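Local coordinates for kinesin-like protein (Caenorhabditis elegans, PDB 5X3E) that is a kinesin-6 motor protein that probably couples ATP binding and hydrolysis to work on microtubules, at residues 36-42 with 405-411; 78-84 with 428-434; 363-367 with 423-427. One frame throughout, in Å; residues are numbered along the deposited sequence.

Overall arrangement
The three contacts gather the end of the motor domain onto its core, illustrating how the last modelled part of a chain can be held by several interfaces in succession. Contact 1 pairs two parallel strands of the central sheet. The chain then runs from strand 404-411 through helix 418-424 to contact 3, whose centre lies about 11 Å from that of contact 1, and on into contact 2, about 13 Å from the centres of both others. Met-407 links contacts 1 and 3 through its CE, 3.5 Å from CD1 of Phe-427; Glu-429 and Gly-84 tie contact 2 to Val-38. Cys-410 touches Ser-124 in what is probably the nucleotide-binding P-loop, so contact 1 reaches the likely ATP site.

Contact 1: residues 36-42 with 405-411; sequences IEVVCRL and IRMVICV
Glu-37 and Arg-406, paired on one face of the sheet, both hold CG anti to the backbone N (chi1 -170° and 174°), and the two side chains run side by side. An extended carboxylate arm then meets an arginine that turns at chi3 (-61°). OE2 of Glu-37 lies near the guanidinium plane, at its edge, and takes a bond of 2.7 Å from Arg-406 NE; the bond from NH2 to the same oxygen is weak. Arg-99 and Asp-103 extend this salt bridge into a chain of alternating charges. On the same face, CG2 of Val-39 packs on CG2 of Val-408 at 3.7 Å. The other face is apolar: Val-38 CG1 rests 3.6 Å from Ile-409 CG1, and Val-38 CG2 lies alongside Met-407 CB at 4.1 Å. Between the two layers runs a parallel ladder of six backbone bonds, among them Val-39 N to Met-407 O at 2.8 Å and Arg-41 N to Ile-409 O at 2.8 Å. The pair belongs to the central sheet of a P-loop NTPase fold, with strands 86-87 and 114-119 flanking it. Helix 93-109 covers the Glu-37 and Val-408 face, while helix 350-375 packs against Ile-36, Val-38 and Met-407.

Contact 2: residues 78-84 with 428-434; sequences EKVFRFG and AEESQTI
This is an antiparallel strand pairing at the margin of the motor domain, where strand 430-433 forms the last strand of a small four-stranded sheet. Its position just after helix 418-424 suggests that it belongs to the neck linker, the element that follows the last motor helix in kinesins. The axes of strands 79-82 and 430-433 lie at 158°. Val-80 with Gln-432 and Arg-82 with Glu-430 are hydrogen-bonded pairs, using Gln-432 N to Val-80 O (2.7 Å) and Arg-82 N to Glu-430 O (3.1 Å). At the far end Ile-434 N gives a hydrogen bond to Glu-78 O (2.7 Å), and CD1 of Ile-434 lies 3.6 Å from CA of Glu-78.

Side chains divide between two faces. On one, Arg-82 and Glu-430 run side by side. Glu-430 holds CG between its backbone N and carbonyl carbon (chi1 62°), and its OE2 touches the aliphatic CD of Arg-82 at 3.4 Å. Their charged groups stay apart, NE to OE2 being 4.0 Å with planes 69° apart, so any attraction is loose. On the other face, CD2 of Phe-81 meets Ser-431 CB at 3.8 Å. Ala-428, just before the strand, packs against both phenylalanines, and its CB makes a CH-pi contact over one face of Phe-83, 4.0 Å from the ring centroid.

Strand 59-62 pairs with the opposite edge of strand 79-82, and Leu-425 packs on both Phe-81 and Phe-83. Glu-429 OE1 accepts the backbone N-H of Val-38, while Gly-84 also bonds to Val-38, joining this small sheet to strand 37-42 of the central one.

Contact 3: residues 363-367 with 423-427; sequences LRQCI and SALAF
Arg-364 and Phe-427 cross at about a right angle, the aliphatic part of the arginine lying over one face of the ring. Its CG makes a CH-pi contact, 3.9 Å from the ring centroid and displaced toward the rim, so the CE1 side of the ring takes most of the touch. CE1 also meets Arg-364 CA at 3.6 Å, which brings the ring close against the helix backbone. Further out, the arginine bends at chi3 (-39°), and its guanidinium ends up tilted by 33° to the ring, with NH1 4.0 Å from Phe-427 CE2 and 3.2 Å from the carbonyl O of Ser-423. Ile-367, a turn along helix 350-375, approaches differently: its CD1 comes in at the ring edge, near the plane, 3.6 Å from CD1 of Phe-427. Phe-427 is thus met over a face and at an edge by the same helix, while Met-407 and Ile-409 of strand 404-411 touch it too and Tyr-119 makes an edge-to-face ring pair with it. The contact is therefore chiefly a matter of hydrocarbon against an aromatic ring: one buried phenylalanine ties residues 423-427 to helix 350-375, and the arginine serves it mainly through its methylenes.

Contact 1: residues 36-42 with 405-411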
ATOM      1  N   ILE A  36       6.662 -13.520  -3.346  1.00 76.86           N
ATOM      2  CA  ILE A  36       6.758 -12.132  -3.766  1.00 63.79           C
ATOM      3  C   ILE A  36       6.911 -12.084  -5.281  1.00 65.82           C
ATOM      4  O   ILE A  36       7.632 -12.893  -5.882  1.00 70.04           O
ATOM      5  CB  ILE A  36       7.924 -11.413  -3.063  1.00 60.73           C
ATOM      6  CG1 ILE A  36       8.046  -9.978  -3.588  1.00 56.72           C
ATOM      7  CG2 ILE A  36       9.228 -12.170  -3.250  1.00 62.20           C
ATOM      8  CD1 ILE A  36       9.130  -9.169  -2.927  1.00 76.12           C
ATOM      9  N   GLU A  37       6.201 -11.154  -5.912  1.00 59.09           N
ATOM     10  CA  GLU A  37       6.341 -10.907  -7.337  1.00 61.20           C
ATOM     11  C   GLU A  37       6.814  -9.477  -7.545  1.00 63.57           C
ATOM     12  O   GLU A  37       6.386  -8.561  -6.836  1.00 61.04           O
ATOM     13  CB  GLU A  37       5.025 -11.139  -8.086  1.00 58.82           C
ATOM     14  CG  GLU A  37       5.181 -11.133  -9.600  1.00 66.98           C
ATOM     15  CD  GLU A  37       3.857 -11.112 -10.345  1.00 66.34           C
ATOM     16  OE1 GLU A  37       3.812 -11.650 -11.470  1.00 64.30           O
ATOM     17  OE2 GLU A  37       2.861 -10.583  -9.805  1.00 68.45           O
ATOM     18  N   VAL A  38       7.710  -9.295  -8.508  1.00 60.11           N
ATOM     19  CA  VAL A  38       8.195  -7.978  -8.894  1.00 60.65           C
ATOM     20  C   VAL A  38       7.832  -7.759 -10.354  1.00 59.89           C
ATOM     21  O   VAL A  38       8.182  -8.577 -11.215  1.00 65.99           O
ATOM     22  CB  VAL A  38       9.710  -7.836  -8.682  1.00 66.45           C
ATOM     23  CG1 VAL A  38      10.166  -6.449  -9.087  1.00 58.93           C
ATOM     24  CG2 VAL A  38      10.061  -8.107  -7.234  1.00 66.38           C
ATOM     25  N   VAL A  39       7.127  -6.663 -10.630  1.00 65.09           N
ATOM     26  CA  VAL A  39       6.766  -6.298 -11.992  1.00 56.13           C
ATOM     27  C   VAL A  39       7.345  -4.919 -12.273  1.00 60.79           C
ATOM     28  O   VAL A  39       7.702  -4.165 -11.363  1.00 70.28           O
ATOM     29  CB  VAL A  39       5.244  -6.311 -12.240  1.00 51.82           C
ATOM     30  CG1 VAL A  39       4.639  -7.636 -11.799  1.00 51.40           C
ATOM     31  CG2 VAL A  39       4.573  -5.133 -11.546  1.00 43.79           C
ATOM     32  N   CYS A  40       7.455  -4.603 -13.556  1.00 71.32           N
ATOM     33  CA  CYS A  40       8.100  -3.380 -14.002  1.00 66.58           C
ATOM     34  C   CYS A  40       7.196  -2.672 -15.003  1.00 64.31           C
ATOM     35  O   CYS A  40       6.543  -3.321 -15.826  1.00 71.89           O
ATOM     36  CB  CYS A  40       9.473  -3.691 -14.614  1.00 69.11           C
ATOM     37  SG  CYS A  40      10.393  -2.257 -15.184  1.00 76.58           S
ATOM     38  N   ARG A  41       7.151  -1.342 -14.922  1.00 57.37           N
ATOM     39  CA  ARG A  41       6.285  -0.539 -15.781  1.00 66.78           C
ATOM     40  C   ARG A  41       7.084   0.602 -16.391  1.00 70.04           C
ATOM     41  O   ARG A  41       7.614   1.450 -15.664  1.00 71.18           O
ATOM     42  CB  ARG A  41       5.081   0.017 -15.020  1.00 53.90           C
ATOM     43  CG  ARG A  41       4.183   0.849 -15.915  1.00 54.01           C
ATOM     44  CD  ARG A  41       3.090   1.558 -15.150  1.00 48.50           C
ATOM     45  NE  ARG A  41       2.002   1.942 -16.044  1.00 52.69           N
ATOM     46  CZ  ARG A  41       0.945   2.652 -15.673  1.00 57.44           C
ATOM     47  NH1 ARG A  41       0.831   3.067 -14.420  1.00 63.36           N
ATOM     48  NH2 ARG A  41       0.002   2.950 -16.557  1.00 52.81           N
ATOM     49  N   LEU A  42       7.139   0.634 -17.723  1.00 62.40           N
ATOM     50  CA  LEU A  42       7.813   1.711 -18.435  1.00 65.54           C
ATOM     51  C   LEU A  42       6.859   2.888 -18.626  1.00 70.03           C
ATOM     52  O   LEU A  42       5.697   2.701 -19.009  1.00 74.64           O
ATOM     53  CB  LEU A  42       8.296   1.224 -19.805  1.00 74.78           C
ATOM     54  CG  LEU A  42       9.099  -0.074 -19.944  1.00 71.88           C
ATOM     55  CD1 LEU A  42       9.787  -0.128 -21.309  1.00 76.73           C
ATOM     56  CD2 LEU A  42      10.086  -0.282 -18.824  1.00 67.08           C
ATOM     57  N   ILE A 405       3.216 -10.104  -1.230  1.00 51.11           N
ATOM     58  CA  ILE A 405       3.958  -8.891  -1.557  1.00 52.93           C
ATOM     59  C   ILE A 405       4.082  -8.795  -3.070  1.00 51.17           C
ATOM     60  O   ILE A 405       4.499  -9.757  -3.728  1.00 59.35           O
ATOM     61  CB  ILE A 405       5.355  -8.871  -0.906  1.00 54.38           C
ATOM     62  CG1 ILE A 405       5.267  -9.071   0.602  1.00 56.21           C
ATOM     63  CG2 ILE A 405       6.074  -7.564  -1.219  1.00 52.48           C
ATOM     64  CD1 ILE A 405       6.630  -9.058   1.267  1.00 51.30           C
ATOM     65  N   ARG A 406       3.716  -7.644  -3.627  1.00 47.01           N
ATOM     66  CA  ARG A 406       3.993  -7.348  -5.028  1.00 55.91           C
ATOM     67  C   ARG A 406       4.685  -5.997  -5.117  1.00 53.81           C
ATOM     68  O   ARG A 406       4.194  -5.004  -4.568  1.00 51.38           O
ATOM     69  CB  ARG A 406       2.715  -7.346  -5.884  1.00 41.59           C
ATOM     70  CG  ARG A 406       2.957  -6.898  -7.324  1.00 44.60           C
ATOM     71  CD  ARG A 406       1.812  -7.255  -8.280  1.00 54.08           C
ATOM     72  NE  ARG A 406       1.580  -8.695  -8.382  1.00 53.49           N
ATOM     73  CZ  ARG A 406       0.487  -9.311  -7.941  1.00 54.41           C
ATOM     74  NH1 ARG A 406      -0.490  -8.614  -7.375  1.00 54.86           N
ATOM     75  NH2 ARG A 406       0.363 -10.625  -8.074  1.00 49.22           N
ATOM     76  N   MET A 407       5.804  -5.955  -5.831  1.00 51.73           N
ATOM     77  CA  MET A 407       6.544  -4.721  -6.040  1.00 55.42           C
ATOM     78  C   MET A 407       6.431  -4.302  -7.500  1.00 56.52           C
ATOM     79  O   MET A 407       6.620  -5.119  -8.410  1.00 59.48           O
ATOM     80  CB  MET A 407       8.014  -4.885  -5.644  1.00 64.62           C
ATOM     81  CG  MET A 407       8.845  -3.632  -5.875  1.00 80.00           C
ATOM     82  SD  MET A 407      10.128  -3.405  -4.629  1.00 88.57           S
ATOM     83  CE  MET A 407      10.529  -5.111  -4.270  1.00 94.38           C
ATOM     84  N   VAL A 408       6.104  -3.034  -7.711  1.00 51.43           N
ATOM     85  CA  VAL A 408       5.978  -2.450  -9.040  1.00 56.72           C
ATOM     86  C   VAL A 408       7.158  -1.507  -9.237  1.00 64.52           C
ATOM     87  O   VAL A 408       7.202  -0.421  -8.644  1.00 62.99           O
ATOM     88  CB  VAL A 408       4.645  -1.714  -9.213  1.00 46.70           C
ATOM     89  CG1 VAL A 408       4.562  -1.101 -10.597  1.00 46.79           C
ATOM     90  CG2 VAL A 408       3.485  -2.662  -8.965  1.00 43.31           C
ATOM     91  N   ILE A 409       8.125  -1.927 -10.047  1.00 62.81           N
ATOM     92  CA  ILE A 409       9.287  -1.107 -10.368  1.00 64.88           C
ATOM     93  C   ILE A 409       8.921  -0.204 -11.538  1.00 61.84           C
ATOM     94  O   ILE A 409       8.740  -0.672 -12.662  1.00 71.92           O
ATOM     95  CB  ILE A 409      10.511  -1.967 -10.701  1.00 68.02           C
ATOM     96  CG1 ILE A 409      10.811  -2.935  -9.561  1.00 68.58           C
ATOM     97  CG2 ILE A 409      11.721  -1.087 -10.974  1.00 76.64           C
ATOM     98  CD1 ILE A 409      11.170  -2.250  -8.278  1.00 71.23           C
ATOM     99  N   CYS A 410       8.808   1.093 -11.274  1.00 58.79           N
ATOM    100  CA  CYS A 410       8.586   2.078 -12.323  1.00 57.48           C
ATOM    101  C   CYS A 410       9.935   2.598 -12.803  1.00 74.03           C
ATOM    102  O   CYS A 410      10.765   3.021 -11.991  1.00 83.68           O
ATOM    103  CB  CYS A 410       7.723   3.227 -11.796  1.00 59.44           C
ATOM    104  SG  CYS A 410       6.054   2.721 -11.284  1.00 80.25           S
ATOM    105  N   VAL A 411      10.154   2.587 -14.116  1.00 74.07           N
ATOM    106  CA  VAL A 411      11.426   3.026 -14.683  1.00 76.35           C
ATOM    107  C   VAL A 411      11.164   3.922 -15.886  1.00 74.83           C
ATOM    108  O   VAL A 411      10.210   3.708 -16.640  1.00 85.90           O
ATOM    109  CB  VAL A 411      12.333   1.843 -15.082  1.00 77.16           C
ATOM    110  CG1 VAL A 411      12.848   1.107 -13.850  1.00 70.38           C
ATOM    111  CG2 VAL A 411      11.597   0.902 -15.989  1.00 71.02           C
TER

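Contact 2: residues 78-84 with 428-434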
ATOM      1  N   GLU A  78      23.815  -3.874 -21.345  1.00109.42           N
ATOM      2  CA  GLU A  78      24.716  -4.989 -21.071  1.00118.43           C
ATOM      3  C   GLU A  78      24.159  -5.953 -20.017  1.00125.84           C
ATOM      4  O   GLU A  78      24.831  -6.911 -19.635  1.00133.26           O
ATOM      5  CB  GLU A  78      26.086  -4.467 -20.634  1.00117.98           C
ATOM      6  CG  GLU A  78      26.873  -3.805 -21.751  1.00123.29           C
ATOM      7  CD  GLU A  78      28.229  -3.314 -21.292  1.00137.18           C
ATOM      8  OE1 GLU A  78      28.466  -3.292 -20.067  1.00145.10           O
ATOM      9  OE2 GLU A  78      29.057  -2.953 -22.156  1.00141.47           O
ATOM     10  N   LYS A  79      22.934  -5.705 -19.553  1.00117.84           N
ATOM     11  CA  LYS A  79      22.263  -6.607 -18.627  1.00116.39           C
ATOM     12  C   LYS A  79      20.822  -6.824 -19.067  1.00113.41           C
ATOM     13  O   LYS A  79      20.201  -5.953 -19.680  1.00112.00           O
ATOM     14  CB  LYS A  79      22.285  -6.087 -17.181  1.00113.25           C
ATOM     15  CG  LYS A  79      23.629  -6.214 -16.485  1.00119.23           C
ATOM     16  CD  LYS A  79      23.557  -5.684 -15.059  1.00117.02           C
ATOM     17  CE  LYS A  79      24.929  -5.655 -14.394  1.00124.75           C
ATOM     18  NZ  LYS A  79      24.907  -4.940 -13.082  1.00114.98           N
ATOM     19  N   VAL A  80      20.295  -8.001 -18.733  1.00105.96           N
ATOM     20  CA  VAL A  80      18.920  -8.378 -19.033  1.00101.96           C
ATOM     21  C   VAL A  80      18.250  -8.783 -17.730  1.00108.12           C
ATOM     22  O   VAL A  80      18.780  -9.617 -16.988  1.00115.20           O
ATOM     23  CB  VAL A  80      18.856  -9.523 -20.060  1.00 94.78           C
ATOM     24  CG1 VAL A  80      17.424  -9.983 -20.244  1.00 97.74           C
ATOM     25  CG2 VAL A  80      19.442  -9.074 -21.376  1.00 93.20           C
ATOM     26  N   PHE A  81      17.093  -8.195 -17.449  1.00105.39           N
ATOM     27  CA  PHE A  81      16.396  -8.426 -16.193  1.00102.43           C
ATOM     28  C   PHE A  81      15.064  -9.110 -16.454  1.00 97.92           C
ATOM     29  O   PHE A  81      14.347  -8.758 -17.396  1.00100.75           O
ATOM     30  CB  PHE A  81      16.180  -7.114 -15.447  1.00 98.47           C
ATOM     31  CG  PHE A  81      17.452  -6.462 -15.006  1.00 99.33           C
ATOM     32  CD1 PHE A  81      17.984  -5.402 -15.719  1.00 99.98           C
ATOM     33  CD2 PHE A  81      18.127  -6.921 -13.889  1.00102.02           C
ATOM     34  CE1 PHE A  81      19.158  -4.800 -15.314  1.00108.93           C
ATOM     35  CE2 PHE A  81      19.299  -6.324 -13.477  1.00105.33           C
ATOM     36  CZ  PHE A  81      19.817  -5.262 -14.191  1.00115.62           C
ATOM     37  N   ARG A  82      14.728 -10.072 -15.602  1.00 95.10           N
ATOM     38  CA  ARG A  82      13.499 -10.840 -15.730  1.00 96.86           C
ATOM     39  C   ARG A  82      12.554 -10.485 -14.590  1.00 94.38           C
ATOM     40  O   ARG A  82      12.934 -10.549 -13.416  1.00102.00           O
ATOM     41  CB  ARG A  82      13.795 -12.342 -15.737  1.00106.47           C
ATOM     42  CG  ARG A  82      12.578 -13.206 -16.003  1.00118.81           C
ATOM     43  CD  ARG A  82      12.978 -14.655 -16.237  1.00131.41           C
ATOM     44  NE  ARG A  82      11.816 -15.507 -16.473  1.00135.19           N
ATOM     45  CZ  ARG A  82      11.253 -15.677 -17.666  1.00127.77           C
ATOM     46  NH1 ARG A  82      10.196 -16.469 -17.801  1.00127.05           N
ATOM     47  NH2 ARG A  82      11.747 -15.053 -18.726  1.00120.30           N
ATOM     48  N   PHE A  83      11.327 -10.120 -14.940  1.00 85.16           N
ATOM     49  CA  PHE A  83      10.281  -9.812 -13.979  1.00 78.74           C
ATOM     50  C   PHE A  83       9.082 -10.714 -14.237  1.00 77.80           C
ATOM     51  O   PHE A  83       8.972 -11.354 -15.286  1.00 87.97           O
ATOM     52  CB  PHE A  83       9.856  -8.341 -14.073  1.00 76.71           C
ATOM     53  CG  PHE A  83      10.964  -7.372 -13.806  1.00 80.32           C
ATOM     54  CD1 PHE A  83      11.268  -6.987 -12.512  1.00 91.39           C
ATOM     55  CD2 PHE A  83      11.703  -6.844 -14.851  1.00 82.62           C
ATOM     56  CE1 PHE A  83      12.286  -6.091 -12.264  1.00 92.25           C
ATOM     57  CE2 PHE A  83      12.723  -5.949 -14.609  1.00 88.47           C
ATOM     58  CZ  PHE A  83      13.015  -5.574 -13.312  1.00 96.31           C
ATOM     59  N   GLY A  84       8.170 -10.757 -13.268  1.00 74.21           N
ATOM     60  CA  GLY A  84       6.947 -11.515 -13.456  1.00 71.49           C
ATOM     61  C   GLY A  84       6.087 -10.995 -14.587  1.00 74.54           C
ATOM     62  O   GLY A  84       5.298 -11.755 -15.157  1.00 84.16           O
ATOM     63  N   ALA A 428      15.028  -7.238  -9.649  1.00 96.42           N
ATOM     64  CA  ALA A 428      14.495  -8.258 -10.541  1.00 94.79           C
ATOM     65  C   ALA A 428      14.621  -9.642  -9.920  1.00 99.40           C
ATOM     66  O   ALA A 428      15.545  -9.926  -9.151  1.00102.50           O
ATOM     67  CB  ALA A 428      15.208  -8.217 -11.892  1.00 96.99           C
ATOM     68  N   GLU A 429      13.642 -10.491 -10.240  1.00105.38           N
ATOM     69  CA  GLU A 429      13.625 -11.854  -9.722  1.00102.06           C
ATOM     70  C   GLU A 429      14.910 -12.594 -10.083  1.00106.35           C
ATOM     71  O   GLU A 429      15.445 -13.356  -9.270  1.00113.48           O
ATOM     72  CB  GLU A 429      12.380 -12.578 -10.239  1.00100.23           C
ATOM     73  CG  GLU A 429      11.155 -11.654 -10.198  1.00 92.21           C
ATOM     74  CD  GLU A 429       9.811 -12.370 -10.161  1.00 74.63           C
ATOM     75  OE1 GLU A 429       8.789 -11.669 -10.049  1.00 65.71           O
ATOM     76  OE2 GLU A 429       9.759 -13.611 -10.292  1.00 89.73           O
ATOM     77  N   GLU A 430      15.427 -12.366 -11.288  1.00102.00           N
ATOM     78  CA  GLU A 430      16.721 -12.897 -11.699  1.00107.47           C
ATOM     79  C   GLU A 430      17.304 -12.011 -12.794  1.00113.46           C
ATOM     80  O   GLU A 430      16.585 -11.243 -13.439  1.00121.09           O
ATOM     81  CB  GLU A 430      16.594 -14.350 -12.159  1.00111.92           C
ATOM     82  CG  GLU A 430      15.695 -14.541 -13.364  1.00113.81           C
ATOM     83  CD  GLU A 430      16.085 -15.742 -14.197  1.00125.49           C
ATOM     84  OE1 GLU A 430      17.286 -15.887 -14.511  1.00129.25           O
ATOM     85  OE2 GLU A 430      15.186 -16.540 -14.539  1.00124.19           O
ATOM     86  N   SER A 431      18.619 -12.121 -12.999  1.00110.59           N
ATOM     87  CA  SER A 431      19.323 -11.219 -13.904  1.00106.08           C
ATOM     88  C   SER A 431      20.302 -11.974 -14.796  1.00117.27           C
ATOM     89  O   SER A 431      20.899 -12.973 -14.384  1.00117.75           O
ATOM     90  CB  SER A 431      20.080 -10.139 -13.120  1.00106.85           C
ATOM     91  OG  SER A 431      21.086 -10.721 -12.308  1.00125.66           O
ATOM     92  N   GLN A 432      20.467 -11.471 -16.027  1.00125.91           N
ATOM     93  CA  GLN A 432      21.336 -12.066 -17.041  1.00124.18           C
ATOM     94  C   GLN A 432      22.174 -10.981 -17.714  1.00120.14           C
ATOM     95  O   GLN A 432      21.690  -9.868 -17.942  1.00125.83           O
ATOM     96  CB  GLN A 432      20.506 -12.821 -18.094  1.00124.47           C
ATOM     97  CG  GLN A 432      19.619 -13.924 -17.518  1.00124.52           C
ATOM     98  CD  GLN A 432      18.162 -13.505 -17.377  1.00111.73           C
ATOM     99  OE1 GLN A 432      17.838 -12.318 -17.415  1.00110.72           O
ATOM    100  NE2 GLN A 432      17.280 -14.483 -17.207  1.00103.80           N
ATOM    101  N   THR A 433      23.430 -11.304 -18.037  1.00112.79           N
ATOM    102  CA  THR A 433      24.416 -10.316 -18.474  1.00124.60           C
ATOM    103  C   THR A 433      24.861 -10.545 -19.917  1.00133.98           C
ATOM    104  O   THR A 433      25.090 -11.685 -20.334  1.00140.23           O
ATOM    105  CB  THR A 433      25.634 -10.320 -17.552  1.00132.66           C
ATOM    106  OG1 THR A 433      26.257 -11.611 -17.574  1.00144.32           O
ATOM    107  CG2 THR A 433      25.203  -9.981 -16.137  1.00125.12           C
ATOM    108  N   ILE A 434      25.021  -9.450 -20.662  1.00129.25           N
ATOM    109  CA  ILE A 434      25.448  -9.507 -22.062  1.00127.68           C
ATOM    110  C   ILE A 434      26.962  -9.656 -22.173  1.00136.37           C
ATOM    111  O   ILE A 434      27.709  -8.694 -21.984  1.00142.33           O
ATOM    112  CB  ILE A 434      24.975  -8.260 -22.842  1.00124.78           C
ATOM    113  CG1 ILE A 434      23.444  -8.196 -22.865  1.00113.72           C
ATOM    114  CG2 ILE A 434      25.549  -8.257 -24.263  1.00136.12           C
ATOM    115  CD1 ILE A 434      22.890  -6.941 -23.500  1.00112.08           C
TER

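Contact 3: residues 363-367 with 423-427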
ATOM      1  N   LEU A 363      15.425  -2.673   2.225  1.00 76.02           N
ATOM      2  CA  LEU A 363      14.315  -3.336   1.550  1.00 67.49           C
ATOM      3  C   LEU A 363      14.818  -4.349   0.530  1.00 63.46           C
ATOM      4  O   LEU A 363      14.320  -5.480   0.466  1.00 60.47           O
ATOM      5  CB  LEU A 363      13.420  -2.299   0.873  1.00 66.04           C
ATOM      6  CG  LEU A 363      12.184  -2.837   0.152  1.00 54.85           C
ATOM      7  CD1 LEU A 363      11.312  -3.632   1.107  1.00 42.75           C
ATOM      8  CD2 LEU A 363      11.407  -1.698  -0.485  1.00 62.06           C
ATOM      9  N   ARG A 364      15.808  -3.955  -0.278  1.00 52.71           N
ATOM     10  CA  ARG A 364      16.403  -4.872  -1.245  1.00 55.33           C
ATOM     11  C   ARG A 364      16.927  -6.125  -0.558  1.00 72.88           C
ATOM     12  O   ARG A 364      16.578  -7.249  -0.940  1.00 85.36           O
ATOM     13  CB  ARG A 364      17.524  -4.168  -2.016  1.00 65.66           C
ATOM     14  CG  ARG A 364      17.614  -4.531  -3.501  1.00 62.68           C
ATOM     15  CD  ARG A 364      18.990  -4.209  -4.084  1.00 85.89           C
ATOM     16  NE  ARG A 364      19.536  -2.957  -3.560  1.00115.33           N
ATOM     17  CZ  ARG A 364      19.385  -1.766  -4.130  1.00117.26           C
ATOM     18  NH1 ARG A 364      18.698  -1.647  -5.259  1.00118.19           N
ATOM     19  NH2 ARG A 364      19.920  -0.689  -3.567  1.00104.01           N
ATOM     20  N   GLN A 365      17.771  -5.945   0.465  1.00 69.89           N
ATOM     21  CA  GLN A 365      18.320  -7.082   1.197  1.00 72.46           C
ATOM     22  C   GLN A 365      17.213  -7.963   1.765  1.00 79.47           C
ATOM     23  O   GLN A 365      17.326  -9.195   1.762  1.00 87.42           O
ATOM     24  CB  GLN A 365      19.238  -6.586   2.318  1.00 71.05           C
ATOM     25  CG  GLN A 365      20.379  -5.701   1.845  1.00 86.62           C
ATOM     26  CD  GLN A 365      21.124  -5.045   2.994  1.00 94.71           C
ATOM     27  OE1 GLN A 365      20.951  -5.418   4.155  1.00 94.97           O
ATOM     28  NE2 GLN A 365      21.960  -4.062   2.674  1.00 92.92           N
ATOM     29  N   CYS A 366      16.132  -7.351   2.250  1.00 65.99           N
ATOM     30  CA  CYS A 366      15.085  -8.124   2.907  1.00 61.30           C
ATOM     31  C   CYS A 366      14.298  -8.983   1.922  1.00 69.96           C
ATOM     32  O   CYS A 366      13.998 -10.144   2.224  1.00 73.34           O
ATOM     33  CB  CYS A 366      14.167  -7.199   3.699  1.00 59.01           C
ATOM     34  SG  CYS A 366      14.924  -6.647   5.249  1.00 60.90           S
ATOM     35  N   ILE A 367      13.953  -8.452   0.744  1.00 81.48           N
ATOM     36  CA  ILE A 367      13.225  -9.293  -0.210  1.00 78.94           C
ATOM     37  C   ILE A 367      14.132 -10.369  -0.791  1.00 70.47           C
ATOM     38  O   ILE A 367      13.641 -11.416  -1.230  1.00 65.12           O
ATOM     39  CB  ILE A 367      12.571  -8.497  -1.367  1.00 65.81           C
ATOM     40  CG1 ILE A 367      13.571  -8.244  -2.490  1.00 80.76           C
ATOM     41  CG2 ILE A 367      11.961  -7.188  -0.883  1.00 52.96           C
ATOM     42  CD1 ILE A 367      12.925  -7.881  -3.795  1.00 95.24           C
ATOM     43  N   SER A 423      19.848   0.433 -10.640  1.00110.97           N
ATOM     44  CA  SER A 423      19.524   0.095  -9.260  1.00112.68           C
ATOM     45  C   SER A 423      18.073  -0.352  -9.126  1.00107.83           C
ATOM     46  O   SER A 423      17.768  -1.252  -8.336  1.00109.26           O
ATOM     47  CB  SER A 423      19.784   1.295  -8.351  1.00120.49           C
ATOM     48  OG  SER A 423      18.919   2.370  -8.680  1.00119.33           O
ATOM     49  N   ALA A 424      17.169   0.271  -9.886  1.00106.87           N
ATOM     50  CA  ALA A 424      15.755  -0.076  -9.799  1.00 93.42           C
ATOM     51  C   ALA A 424      15.491  -1.464 -10.362  1.00 86.59           C
ATOM     52  O   ALA A 424      14.629  -2.193  -9.858  1.00 82.53           O
ATOM     53  CB  ALA A 424      14.910   0.967 -10.528  1.00 86.42           C
ATOM     54  N   LEU A 425      16.212  -1.840 -11.417  1.00 93.60           N
ATOM     55  CA  LEU A 425      16.053  -3.160 -12.010  1.00 90.86           C
ATOM     56  C   LEU A 425      16.799  -4.240 -11.239  1.00 89.19           C
ATOM     57  O   LEU A 425      16.624  -5.423 -11.540  1.00 89.53           O
ATOM     58  CB  LEU A 425      16.518  -3.146 -13.471  1.00 93.55           C
ATOM     59  CG  LEU A 425      15.768  -2.234 -14.448  1.00 81.56           C
ATOM     60  CD1 LEU A 425      16.476  -2.193 -15.786  1.00 81.73           C
ATOM     61  CD2 LEU A 425      14.330  -2.667 -14.629  1.00 81.20           C
ATOM     62  N   ALA A 426      17.634  -3.862 -10.267  1.00 98.90           N
ATOM     63  CA  ALA A 426      18.282  -4.851  -9.412  1.00100.79           C
ATOM     64  C   ALA A 426      17.288  -5.610  -8.540  1.00 97.75           C
ATOM     65  O   ALA A 426      17.625  -6.682  -8.028  1.00 95.23           O
ATOM     66  CB  ALA A 426      19.331  -4.175  -8.528  1.00 89.12           C
ATOM     67  N   PHE A 427      16.074  -5.080  -8.363  1.00 89.74           N
ATOM     68  CA  PHE A 427      15.010  -5.796  -7.668  1.00 86.84           C
ATOM     69  C   PHE A 427      14.477  -6.981  -8.462  1.00 92.09           C
ATOM     70  O   PHE A 427      13.552  -7.650  -7.990  1.00 93.39           O
ATOM     71  CB  PHE A 427      13.860  -4.841  -7.345  1.00 84.16           C
ATOM     72  CG  PHE A 427      14.088  -4.001  -6.117  1.00 88.00           C
ATOM     73  CD1 PHE A 427      13.912  -4.535  -4.851  1.00 86.18           C
ATOM     74  CD2 PHE A 427      14.467  -2.674  -6.229  1.00 92.05           C
ATOM     75  CE1 PHE A 427      14.109  -3.764  -3.722  1.00 81.94           C
ATOM     76  CE2 PHE A 427      14.669  -1.898  -5.101  1.00 91.83           C
ATOM     77  CZ  PHE A 427      14.489  -2.443  -3.848  1.00 83.73           C
TER